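Local coordinates for protein UDP-glucose 4-epimerase (Campylobacter jejuni subsp. jejuni serotype O:2, PDB 7K3P) that catalyses the NAD-dependent interconversion of UDP-glucose and UDP-galactose, and probably of the matching N-acetylated sugars, at residues Q77-K80 with A81-R85; E123-Q127 with T128-K132. The protein carries 2 engineered substitutions. All blocks are in the same frame, centred on the assembly; numbering follows the deposited sequence.

Contact 1 (Q77-K80 with A81-R85) lies within helix 76-86, and contact 2 (E123-Q127 with T128-K132) follows it in the chain, at the end of helix 107-127 and the turn into strand 132-136. Their centres are about 11 Å apart. Both belong to the Rossmann-type NAD-binding domain, on the helical layer beside strands 90-93 and 132-136 of the parallel sheet. F83 is the main link: its CG lies 3.4 Å from T124 CG2, and its CD2 is 3.7 Å from V130 CG2. Beside it, E84 OE1 approaches T128 CG2 to 3.6 Å. One aromatic side chain thus ties helix 76-86 to the end of helix 107-127 and the turn after it.

Contact 1: Q77-K80 with A81-R85; sequences QGVK and ALFER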
loop_
_atom_site.group_PDB
_atom_site.type_symbol
_atom_site.label_atom_id
_atom_site.label_comp_id
_atom_site.label_asym_id
_atom_site.label_seq_id
_atom_site.Cartn_x
_atom_site.Cartn_y
_atom_site.Cartn_z
ATOM N N GLN A 77 2.783 -20.220 -1.337
ATOM C CA GLN A 77 2.741 -21.502 -0.632
ATOM C C GLN A 77 4.158 -21.983 -0.354
ATOM O O GLN A 77 4.443 -22.493 0.719
ATOM C CB GLN A 77 2.001 -22.564 -1.458
ATOM C CG GLN A 77 1.920 -23.929 -0.758
ATOM C CD GLN A 77 1.054 -23.886 0.497
ATOM O OE1 GLN A 77 0.083 -23.136 0.565
ATOM N NE2 GLN A 77 1.407 -24.701 1.500
ATOM N N GLY A 78 5.033 -21.830 -1.342
ATOM C CA GLY A 78 6.419 -22.233 -1.218
ATOM C C GLY A 78 7.117 -21.451 -0.114
ATOM O O GLY A 78 7.973 -21.988 0.599
ATOM N N VAL A 79 6.749 -20.182 0.027
ATOM C CA VAL A 79 7.305 -19.344 1.086
ATOM C C VAL A 79 6.811 -19.815 2.438
ATOM O O VAL A 79 7.591 -20.002 3.364
ATOM C CB VAL A 79 6.930 -17.850 0.880
ATOM C CG1 VAL A 79 7.220 -17.024 2.150
ATOM C CG2 VAL A 79 7.676 -17.281 -0.325
ATOM N N LYS A 80 5.502 -19.996 2.553
ATOM C CA LYS A 80 4.916 -20.461 3.793
ATOM C C LYS A 80 5.584 -21.764 4.226
ATOM O O LYS A 80 5.962 -21.926 5.393
ATOM C CB LYS A 80 3.414 -20.665 3.629
ATOM C CG LYS A 80 2.756 -21.298 4.841
ATOM C CD LYS A 80 1.248 -21.461 4.638
ATOM C CE LYS A 80 0.619 -22.222 5.793
ATOM N NZ LYS A 80 -0.879 -22.157 5.762
ATOM N N ALA A 81 5.756 -22.682 3.277
ATOM C CA ALA A 81 6.309 -23.996 3.607
ATOM C C ALA A 81 7.778 -23.893 4.030
ATOM O O ALA A 81 8.203 -24.566 4.969
ATOM C CB ALA A 81 6.147 -24.958 2.432
ATOM N N LEU A 82 8.555 -23.063 3.333
ATOM C CA LEU A 82 9.954 -22.848 3.724
ATOM C C LEU A 82 10.015 -22.354 5.175
ATOM O O LEU A 82 10.768 -22.889 6.000
ATOM C CB LEU A 82 10.644 -21.857 2.785
ATOM C CG LEU A 82 12.053 -21.391 3.152
ATOM C CD1 LEU A 82 13.074 -22.529 3.011
ATOM C CD2 LEU A 82 12.469 -20.194 2.299
ATOM N N PHE A 83 9.186 -21.368 5.493
ATOM C CA PHE A 83 9.121 -20.814 6.850
ATOM C C PHE A 83 8.601 -21.792 7.912
ATOM O O PHE A 83 9.079 -21.777 9.055
ATOM C CB PHE A 83 8.284 -19.533 6.865
ATOM C CG PHE A 83 9.034 -18.320 6.362
ATOM C CD1 PHE A 83 9.640 -18.333 5.113
ATOM C CD2 PHE A 83 9.145 -17.178 7.150
ATOM C CE1 PHE A 83 10.345 -17.229 4.646
ATOM C CE2 PHE A 83 9.845 -16.063 6.682
ATOM C CZ PHE A 83 10.445 -16.093 5.438
ATOM N N GLU A 84 7.616 -22.623 7.563
ATOM C CA GLU A 84 7.181 -23.670 8.502
ATOM C C GLU A 84 8.310 -24.662 8.800
ATOM O O GLU A 84 8.483 -25.094 9.945
ATOM C CB GLU A 84 5.964 -24.439 7.972
ATOM C CG GLU A 84 4.681 -23.650 8.002
ATOM C CD GLU A 84 4.167 -23.420 9.414
ATOM O OE1 GLU A 84 3.139 -22.708 9.554
ATOM O OE2 GLU A 84 4.783 -23.955 10.367
ATOM N N ARG A 85 9.071 -25.022 7.773
ATOM C CA ARG A 85 10.119 -26.028 7.922
ATOM C C ARG A 85 11.333 -25.476 8.655
ATOM O O ARG A 85 11.862 -26.130 9.548
ATOM C CB ARG A 85 10.563 -26.586 6.565
ATOM C CG ARG A 85 9.511 -27.463 5.857
ATOM C CD ARG A 85 10.131 -28.194 4.681
ATOM N NE ARG A 85 11.053 -27.337 3.930
ATOM C CZ ARG A 85 10.700 -26.567 2.902
ATOM N NH1 ARG A 85 9.433 -26.546 2.486
ATOM N NH2 ARG A 85 11.610 -25.813 2.289
HETATM O O HOH W 1 9.352 -24.462 0.542
#
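Four i+4 to i backbone hydrogen bonds join Q77-K80 to A81-R85 (A81 N to Q77 O, L82 N to G78 O, F83 N to V79 O and E84 N to K80 O), with N to O distances of 2.8 to 3.0 Å, as in a regular alpha helix. This is helix 76-86 of the Rossmann fold, on the crossover from edge strand 67-69 to strand 90-93. The bond from F83 N is the straightest of the four, with an N-H...O angle of 171°. Along the buried side, V79 and F83 lie next to each other and point the same way. CG1 of V79 is anti to the backbone N (chi1 166°), which carries it along the helix to F83 CE1 at 4.0 Å. The same ring passes obliquely by the V79 carbonyl, F83 CD1 being 3.2 Å from V79 O. Outside the helix, F88 meets the F83 ring edge-to-face, and V79 rests on N120 of helix 107-127.

On the exposed side, K80 is extended and E84 is bent at chi2, and their charged ends do not meet: K80 NZ is 5.6 Å from E84 OE1, so any attraction between them is probably weak. R85 curls back, one face of its guanidinium over L82 CA, which lies 3.5 Å from the plane and toward its rim. Water 1 bridges the two segments, donating to G78 O at 2.8 Å and accepting from R85 NH1 at 2.9 Å.

Contact 2: E123-Q127 with T128-K132; sequences ETCLQ and TGVNK
The C-terminal end of helix 107-127 is closed by T128, G129 and V130, which turn back on carbonyl groups of its last turn. T124 O receives two bonds from T128: a short one from OG1 (2.7 Å) and a weak one from the backbone N (3.1 Å). The hydroxyl gets there because chi1 of 62° sets OG1 between the backbone N and the carbonyl carbon, and it meets T124 O from a position tilted 32° off the carbonyl plane. T124's own OG1 bonds elsewhere, to N120 O.

T128 is the first residue to leave helical phi/psi, and G129 follows with a positive phi of 72°, a value that favours glycine. V130 N then bonds to C125 O at 2.9 Å, an i+5 to i link that resembles a Schellman motif, although G129 N stays 3.9 Å from L126 O and the second bond of the classical pattern is lacking. The apolar part of such a cap is present: C125 CB and V130 CB lie 3.8 Å apart, and C125 SG reaches V130 CG1 at 4.0 Å. This alpha-to-beta turn of the Rossmann fold leads into strand 132-136, where K132 pairs through its backbone with I91, whose side chain also touches C125.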
loop_
_atom_site.group_PDB
_atom_site.type_symbol
_atom_site.label_atom_id
_atom_site.label_comp_id
_atom_site.label_asym_id
_atom_site.label_seq_id
_atom_site.Cartn_x
_atom_site.Cartn_y
_atom_site.Cartn_z
ATOM N N GLU A 123 2.980 -11.667 6.548
ATOM C CA GLU A 123 1.972 -12.573 7.102
ATOM C C GLU A 123 2.599 -13.905 7.507
ATOM O O GLU A 123 2.291 -14.446 8.570
ATOM C CB GLU A 123 0.818 -12.823 6.131
ATOM C CG GLU A 123 -0.240 -13.752 6.743
ATOM C CD GLU A 123 -1.442 -13.943 5.841
ATOM O OE1 GLU A 123 -1.278 -14.541 4.757
ATOM O OE2 GLU A 123 -2.544 -13.490 6.220
ATOM N N THR A 124 3.496 -14.410 6.663
ATOM C CA THR A 124 4.185 -15.677 6.907
ATOM C C THR A 124 5.119 -15.589 8.133
ATOM O O THR A 124 5.202 -16.534 8.928
ATOM C CB THR A 124 4.979 -16.107 5.657
ATOM O OG1 THR A 124 4.061 -16.379 4.588
ATOM C CG2 THR A 124 5.798 -17.352 5.932
ATOM N N CYS A 125 5.823 -14.463 8.283
ATOM C CA CYS A 125 6.653 -14.247 9.473
ATOM C C CYS A 125 5.790 -14.368 10.711
ATOM O O CYS A 125 6.140 -15.069 11.664
ATOM C CB CYS A 125 7.362 -12.865 9.436
ATOM S SG CYS A 125 8.709 -12.830 8.268
ATOM N N LEU A 126 4.642 -13.707 10.686
ATOM C CA LEU A 126 3.741 -13.697 11.832
ATOM C C LEU A 126 3.214 -15.099 12.165
ATOM O O LEU A 126 3.050 -15.449 13.338
ATOM C CB LEU A 126 2.559 -12.754 11.573
ATOM C CG LEU A 126 2.794 -11.238 11.641
ATOM C CD1 LEU A 126 1.551 -10.470 11.155
ATOM C CD2 LEU A 126 3.157 -10.809 13.075
ATOM N N GLN A 127 2.946 -15.894 11.129
ATOM C CA GLN A 127 2.340 -17.211 11.315
ATOM C C GLN A 127 3.342 -18.236 11.825
ATOM O O GLN A 127 2.961 -19.220 12.435
ATOM C CB GLN A 127 1.685 -17.695 10.007
ATOM C CG GLN A 127 0.343 -17.006 9.737
ATOM C CD GLN A 127 -0.256 -17.352 8.375
ATOM O OE1 GLN A 127 0.407 -17.932 7.507
ATOM N NE2 GLN A 127 -1.516 -16.976 8.180
ATOM N N THR A 128 4.619 -17.999 11.558
ATOM C CA THR A 128 5.669 -18.972 11.837
ATOM C C THR A 128 6.697 -18.495 12.876
ATOM O O THR A 128 7.779 -19.082 12.993
ATOM C CB THR A 128 6.407 -19.359 10.555
ATOM O OG1 THR A 128 7.050 -18.198 10.006
ATOM C CG2 THR A 128 5.413 -19.925 9.530
ATOM N N GLY A 129 6.362 -17.433 13.610
ATOM C CA GLY A 129 7.211 -16.951 14.695
ATOM C C GLY A 129 8.521 -16.266 14.312
ATOM O O GLY A 129 9.498 -16.262 15.091
ATOM N N VAL A 130 8.573 -15.687 13.116
ATOM C CA VAL A 130 9.743 -14.912 12.744
ATOM C C VAL A 130 9.435 -13.528 13.274
ATOM O O VAL A 130 8.568 -12.820 12.735
ATOM C CB VAL A 130 9.974 -14.872 11.233
ATOM C CG1 VAL A 130 11.307 -14.223 10.939
ATOM C CG2 VAL A 130 9.959 -16.285 10.645
ATOM N N ASN A 131 10.096 -13.157 14.363
ATOM C CA ASN A 131 9.682 -11.968 15.095
ATOM C C ASN A 131 10.668 -10.802 15.028
ATOM O O ASN A 131 10.514 -9.801 15.725
ATOM C CB ASN A 131 9.326 -12.335 16.538
ATOM C CG ASN A 131 7.885 -12.799 16.668
ATOM O OD1 ASN A 131 6.987 -12.227 16.044
ATOM N ND2 ASN A 131 7.655 -13.836 17.472
ATOM N N LYS A 132 11.684 -10.949 14.192
ATOM C CA LYS A 132 12.572 -9.843 13.858
ATOM C C LYS A 132 12.636 -9.700 12.337
ATOM O O LYS A 132 13.028 -10.635 11.633
ATOM C CB LYS A 132 13.969 -10.069 14.451
ATOM C CG LYS A 132 13.975 -10.024 15.998
ATOM C CD LYS A 132 15.276 -10.557 16.567
ATOM C CE LYS A 132 15.214 -10.563 18.098
ATOM N NZ LYS A 132 16.483 -11.075 18.658
#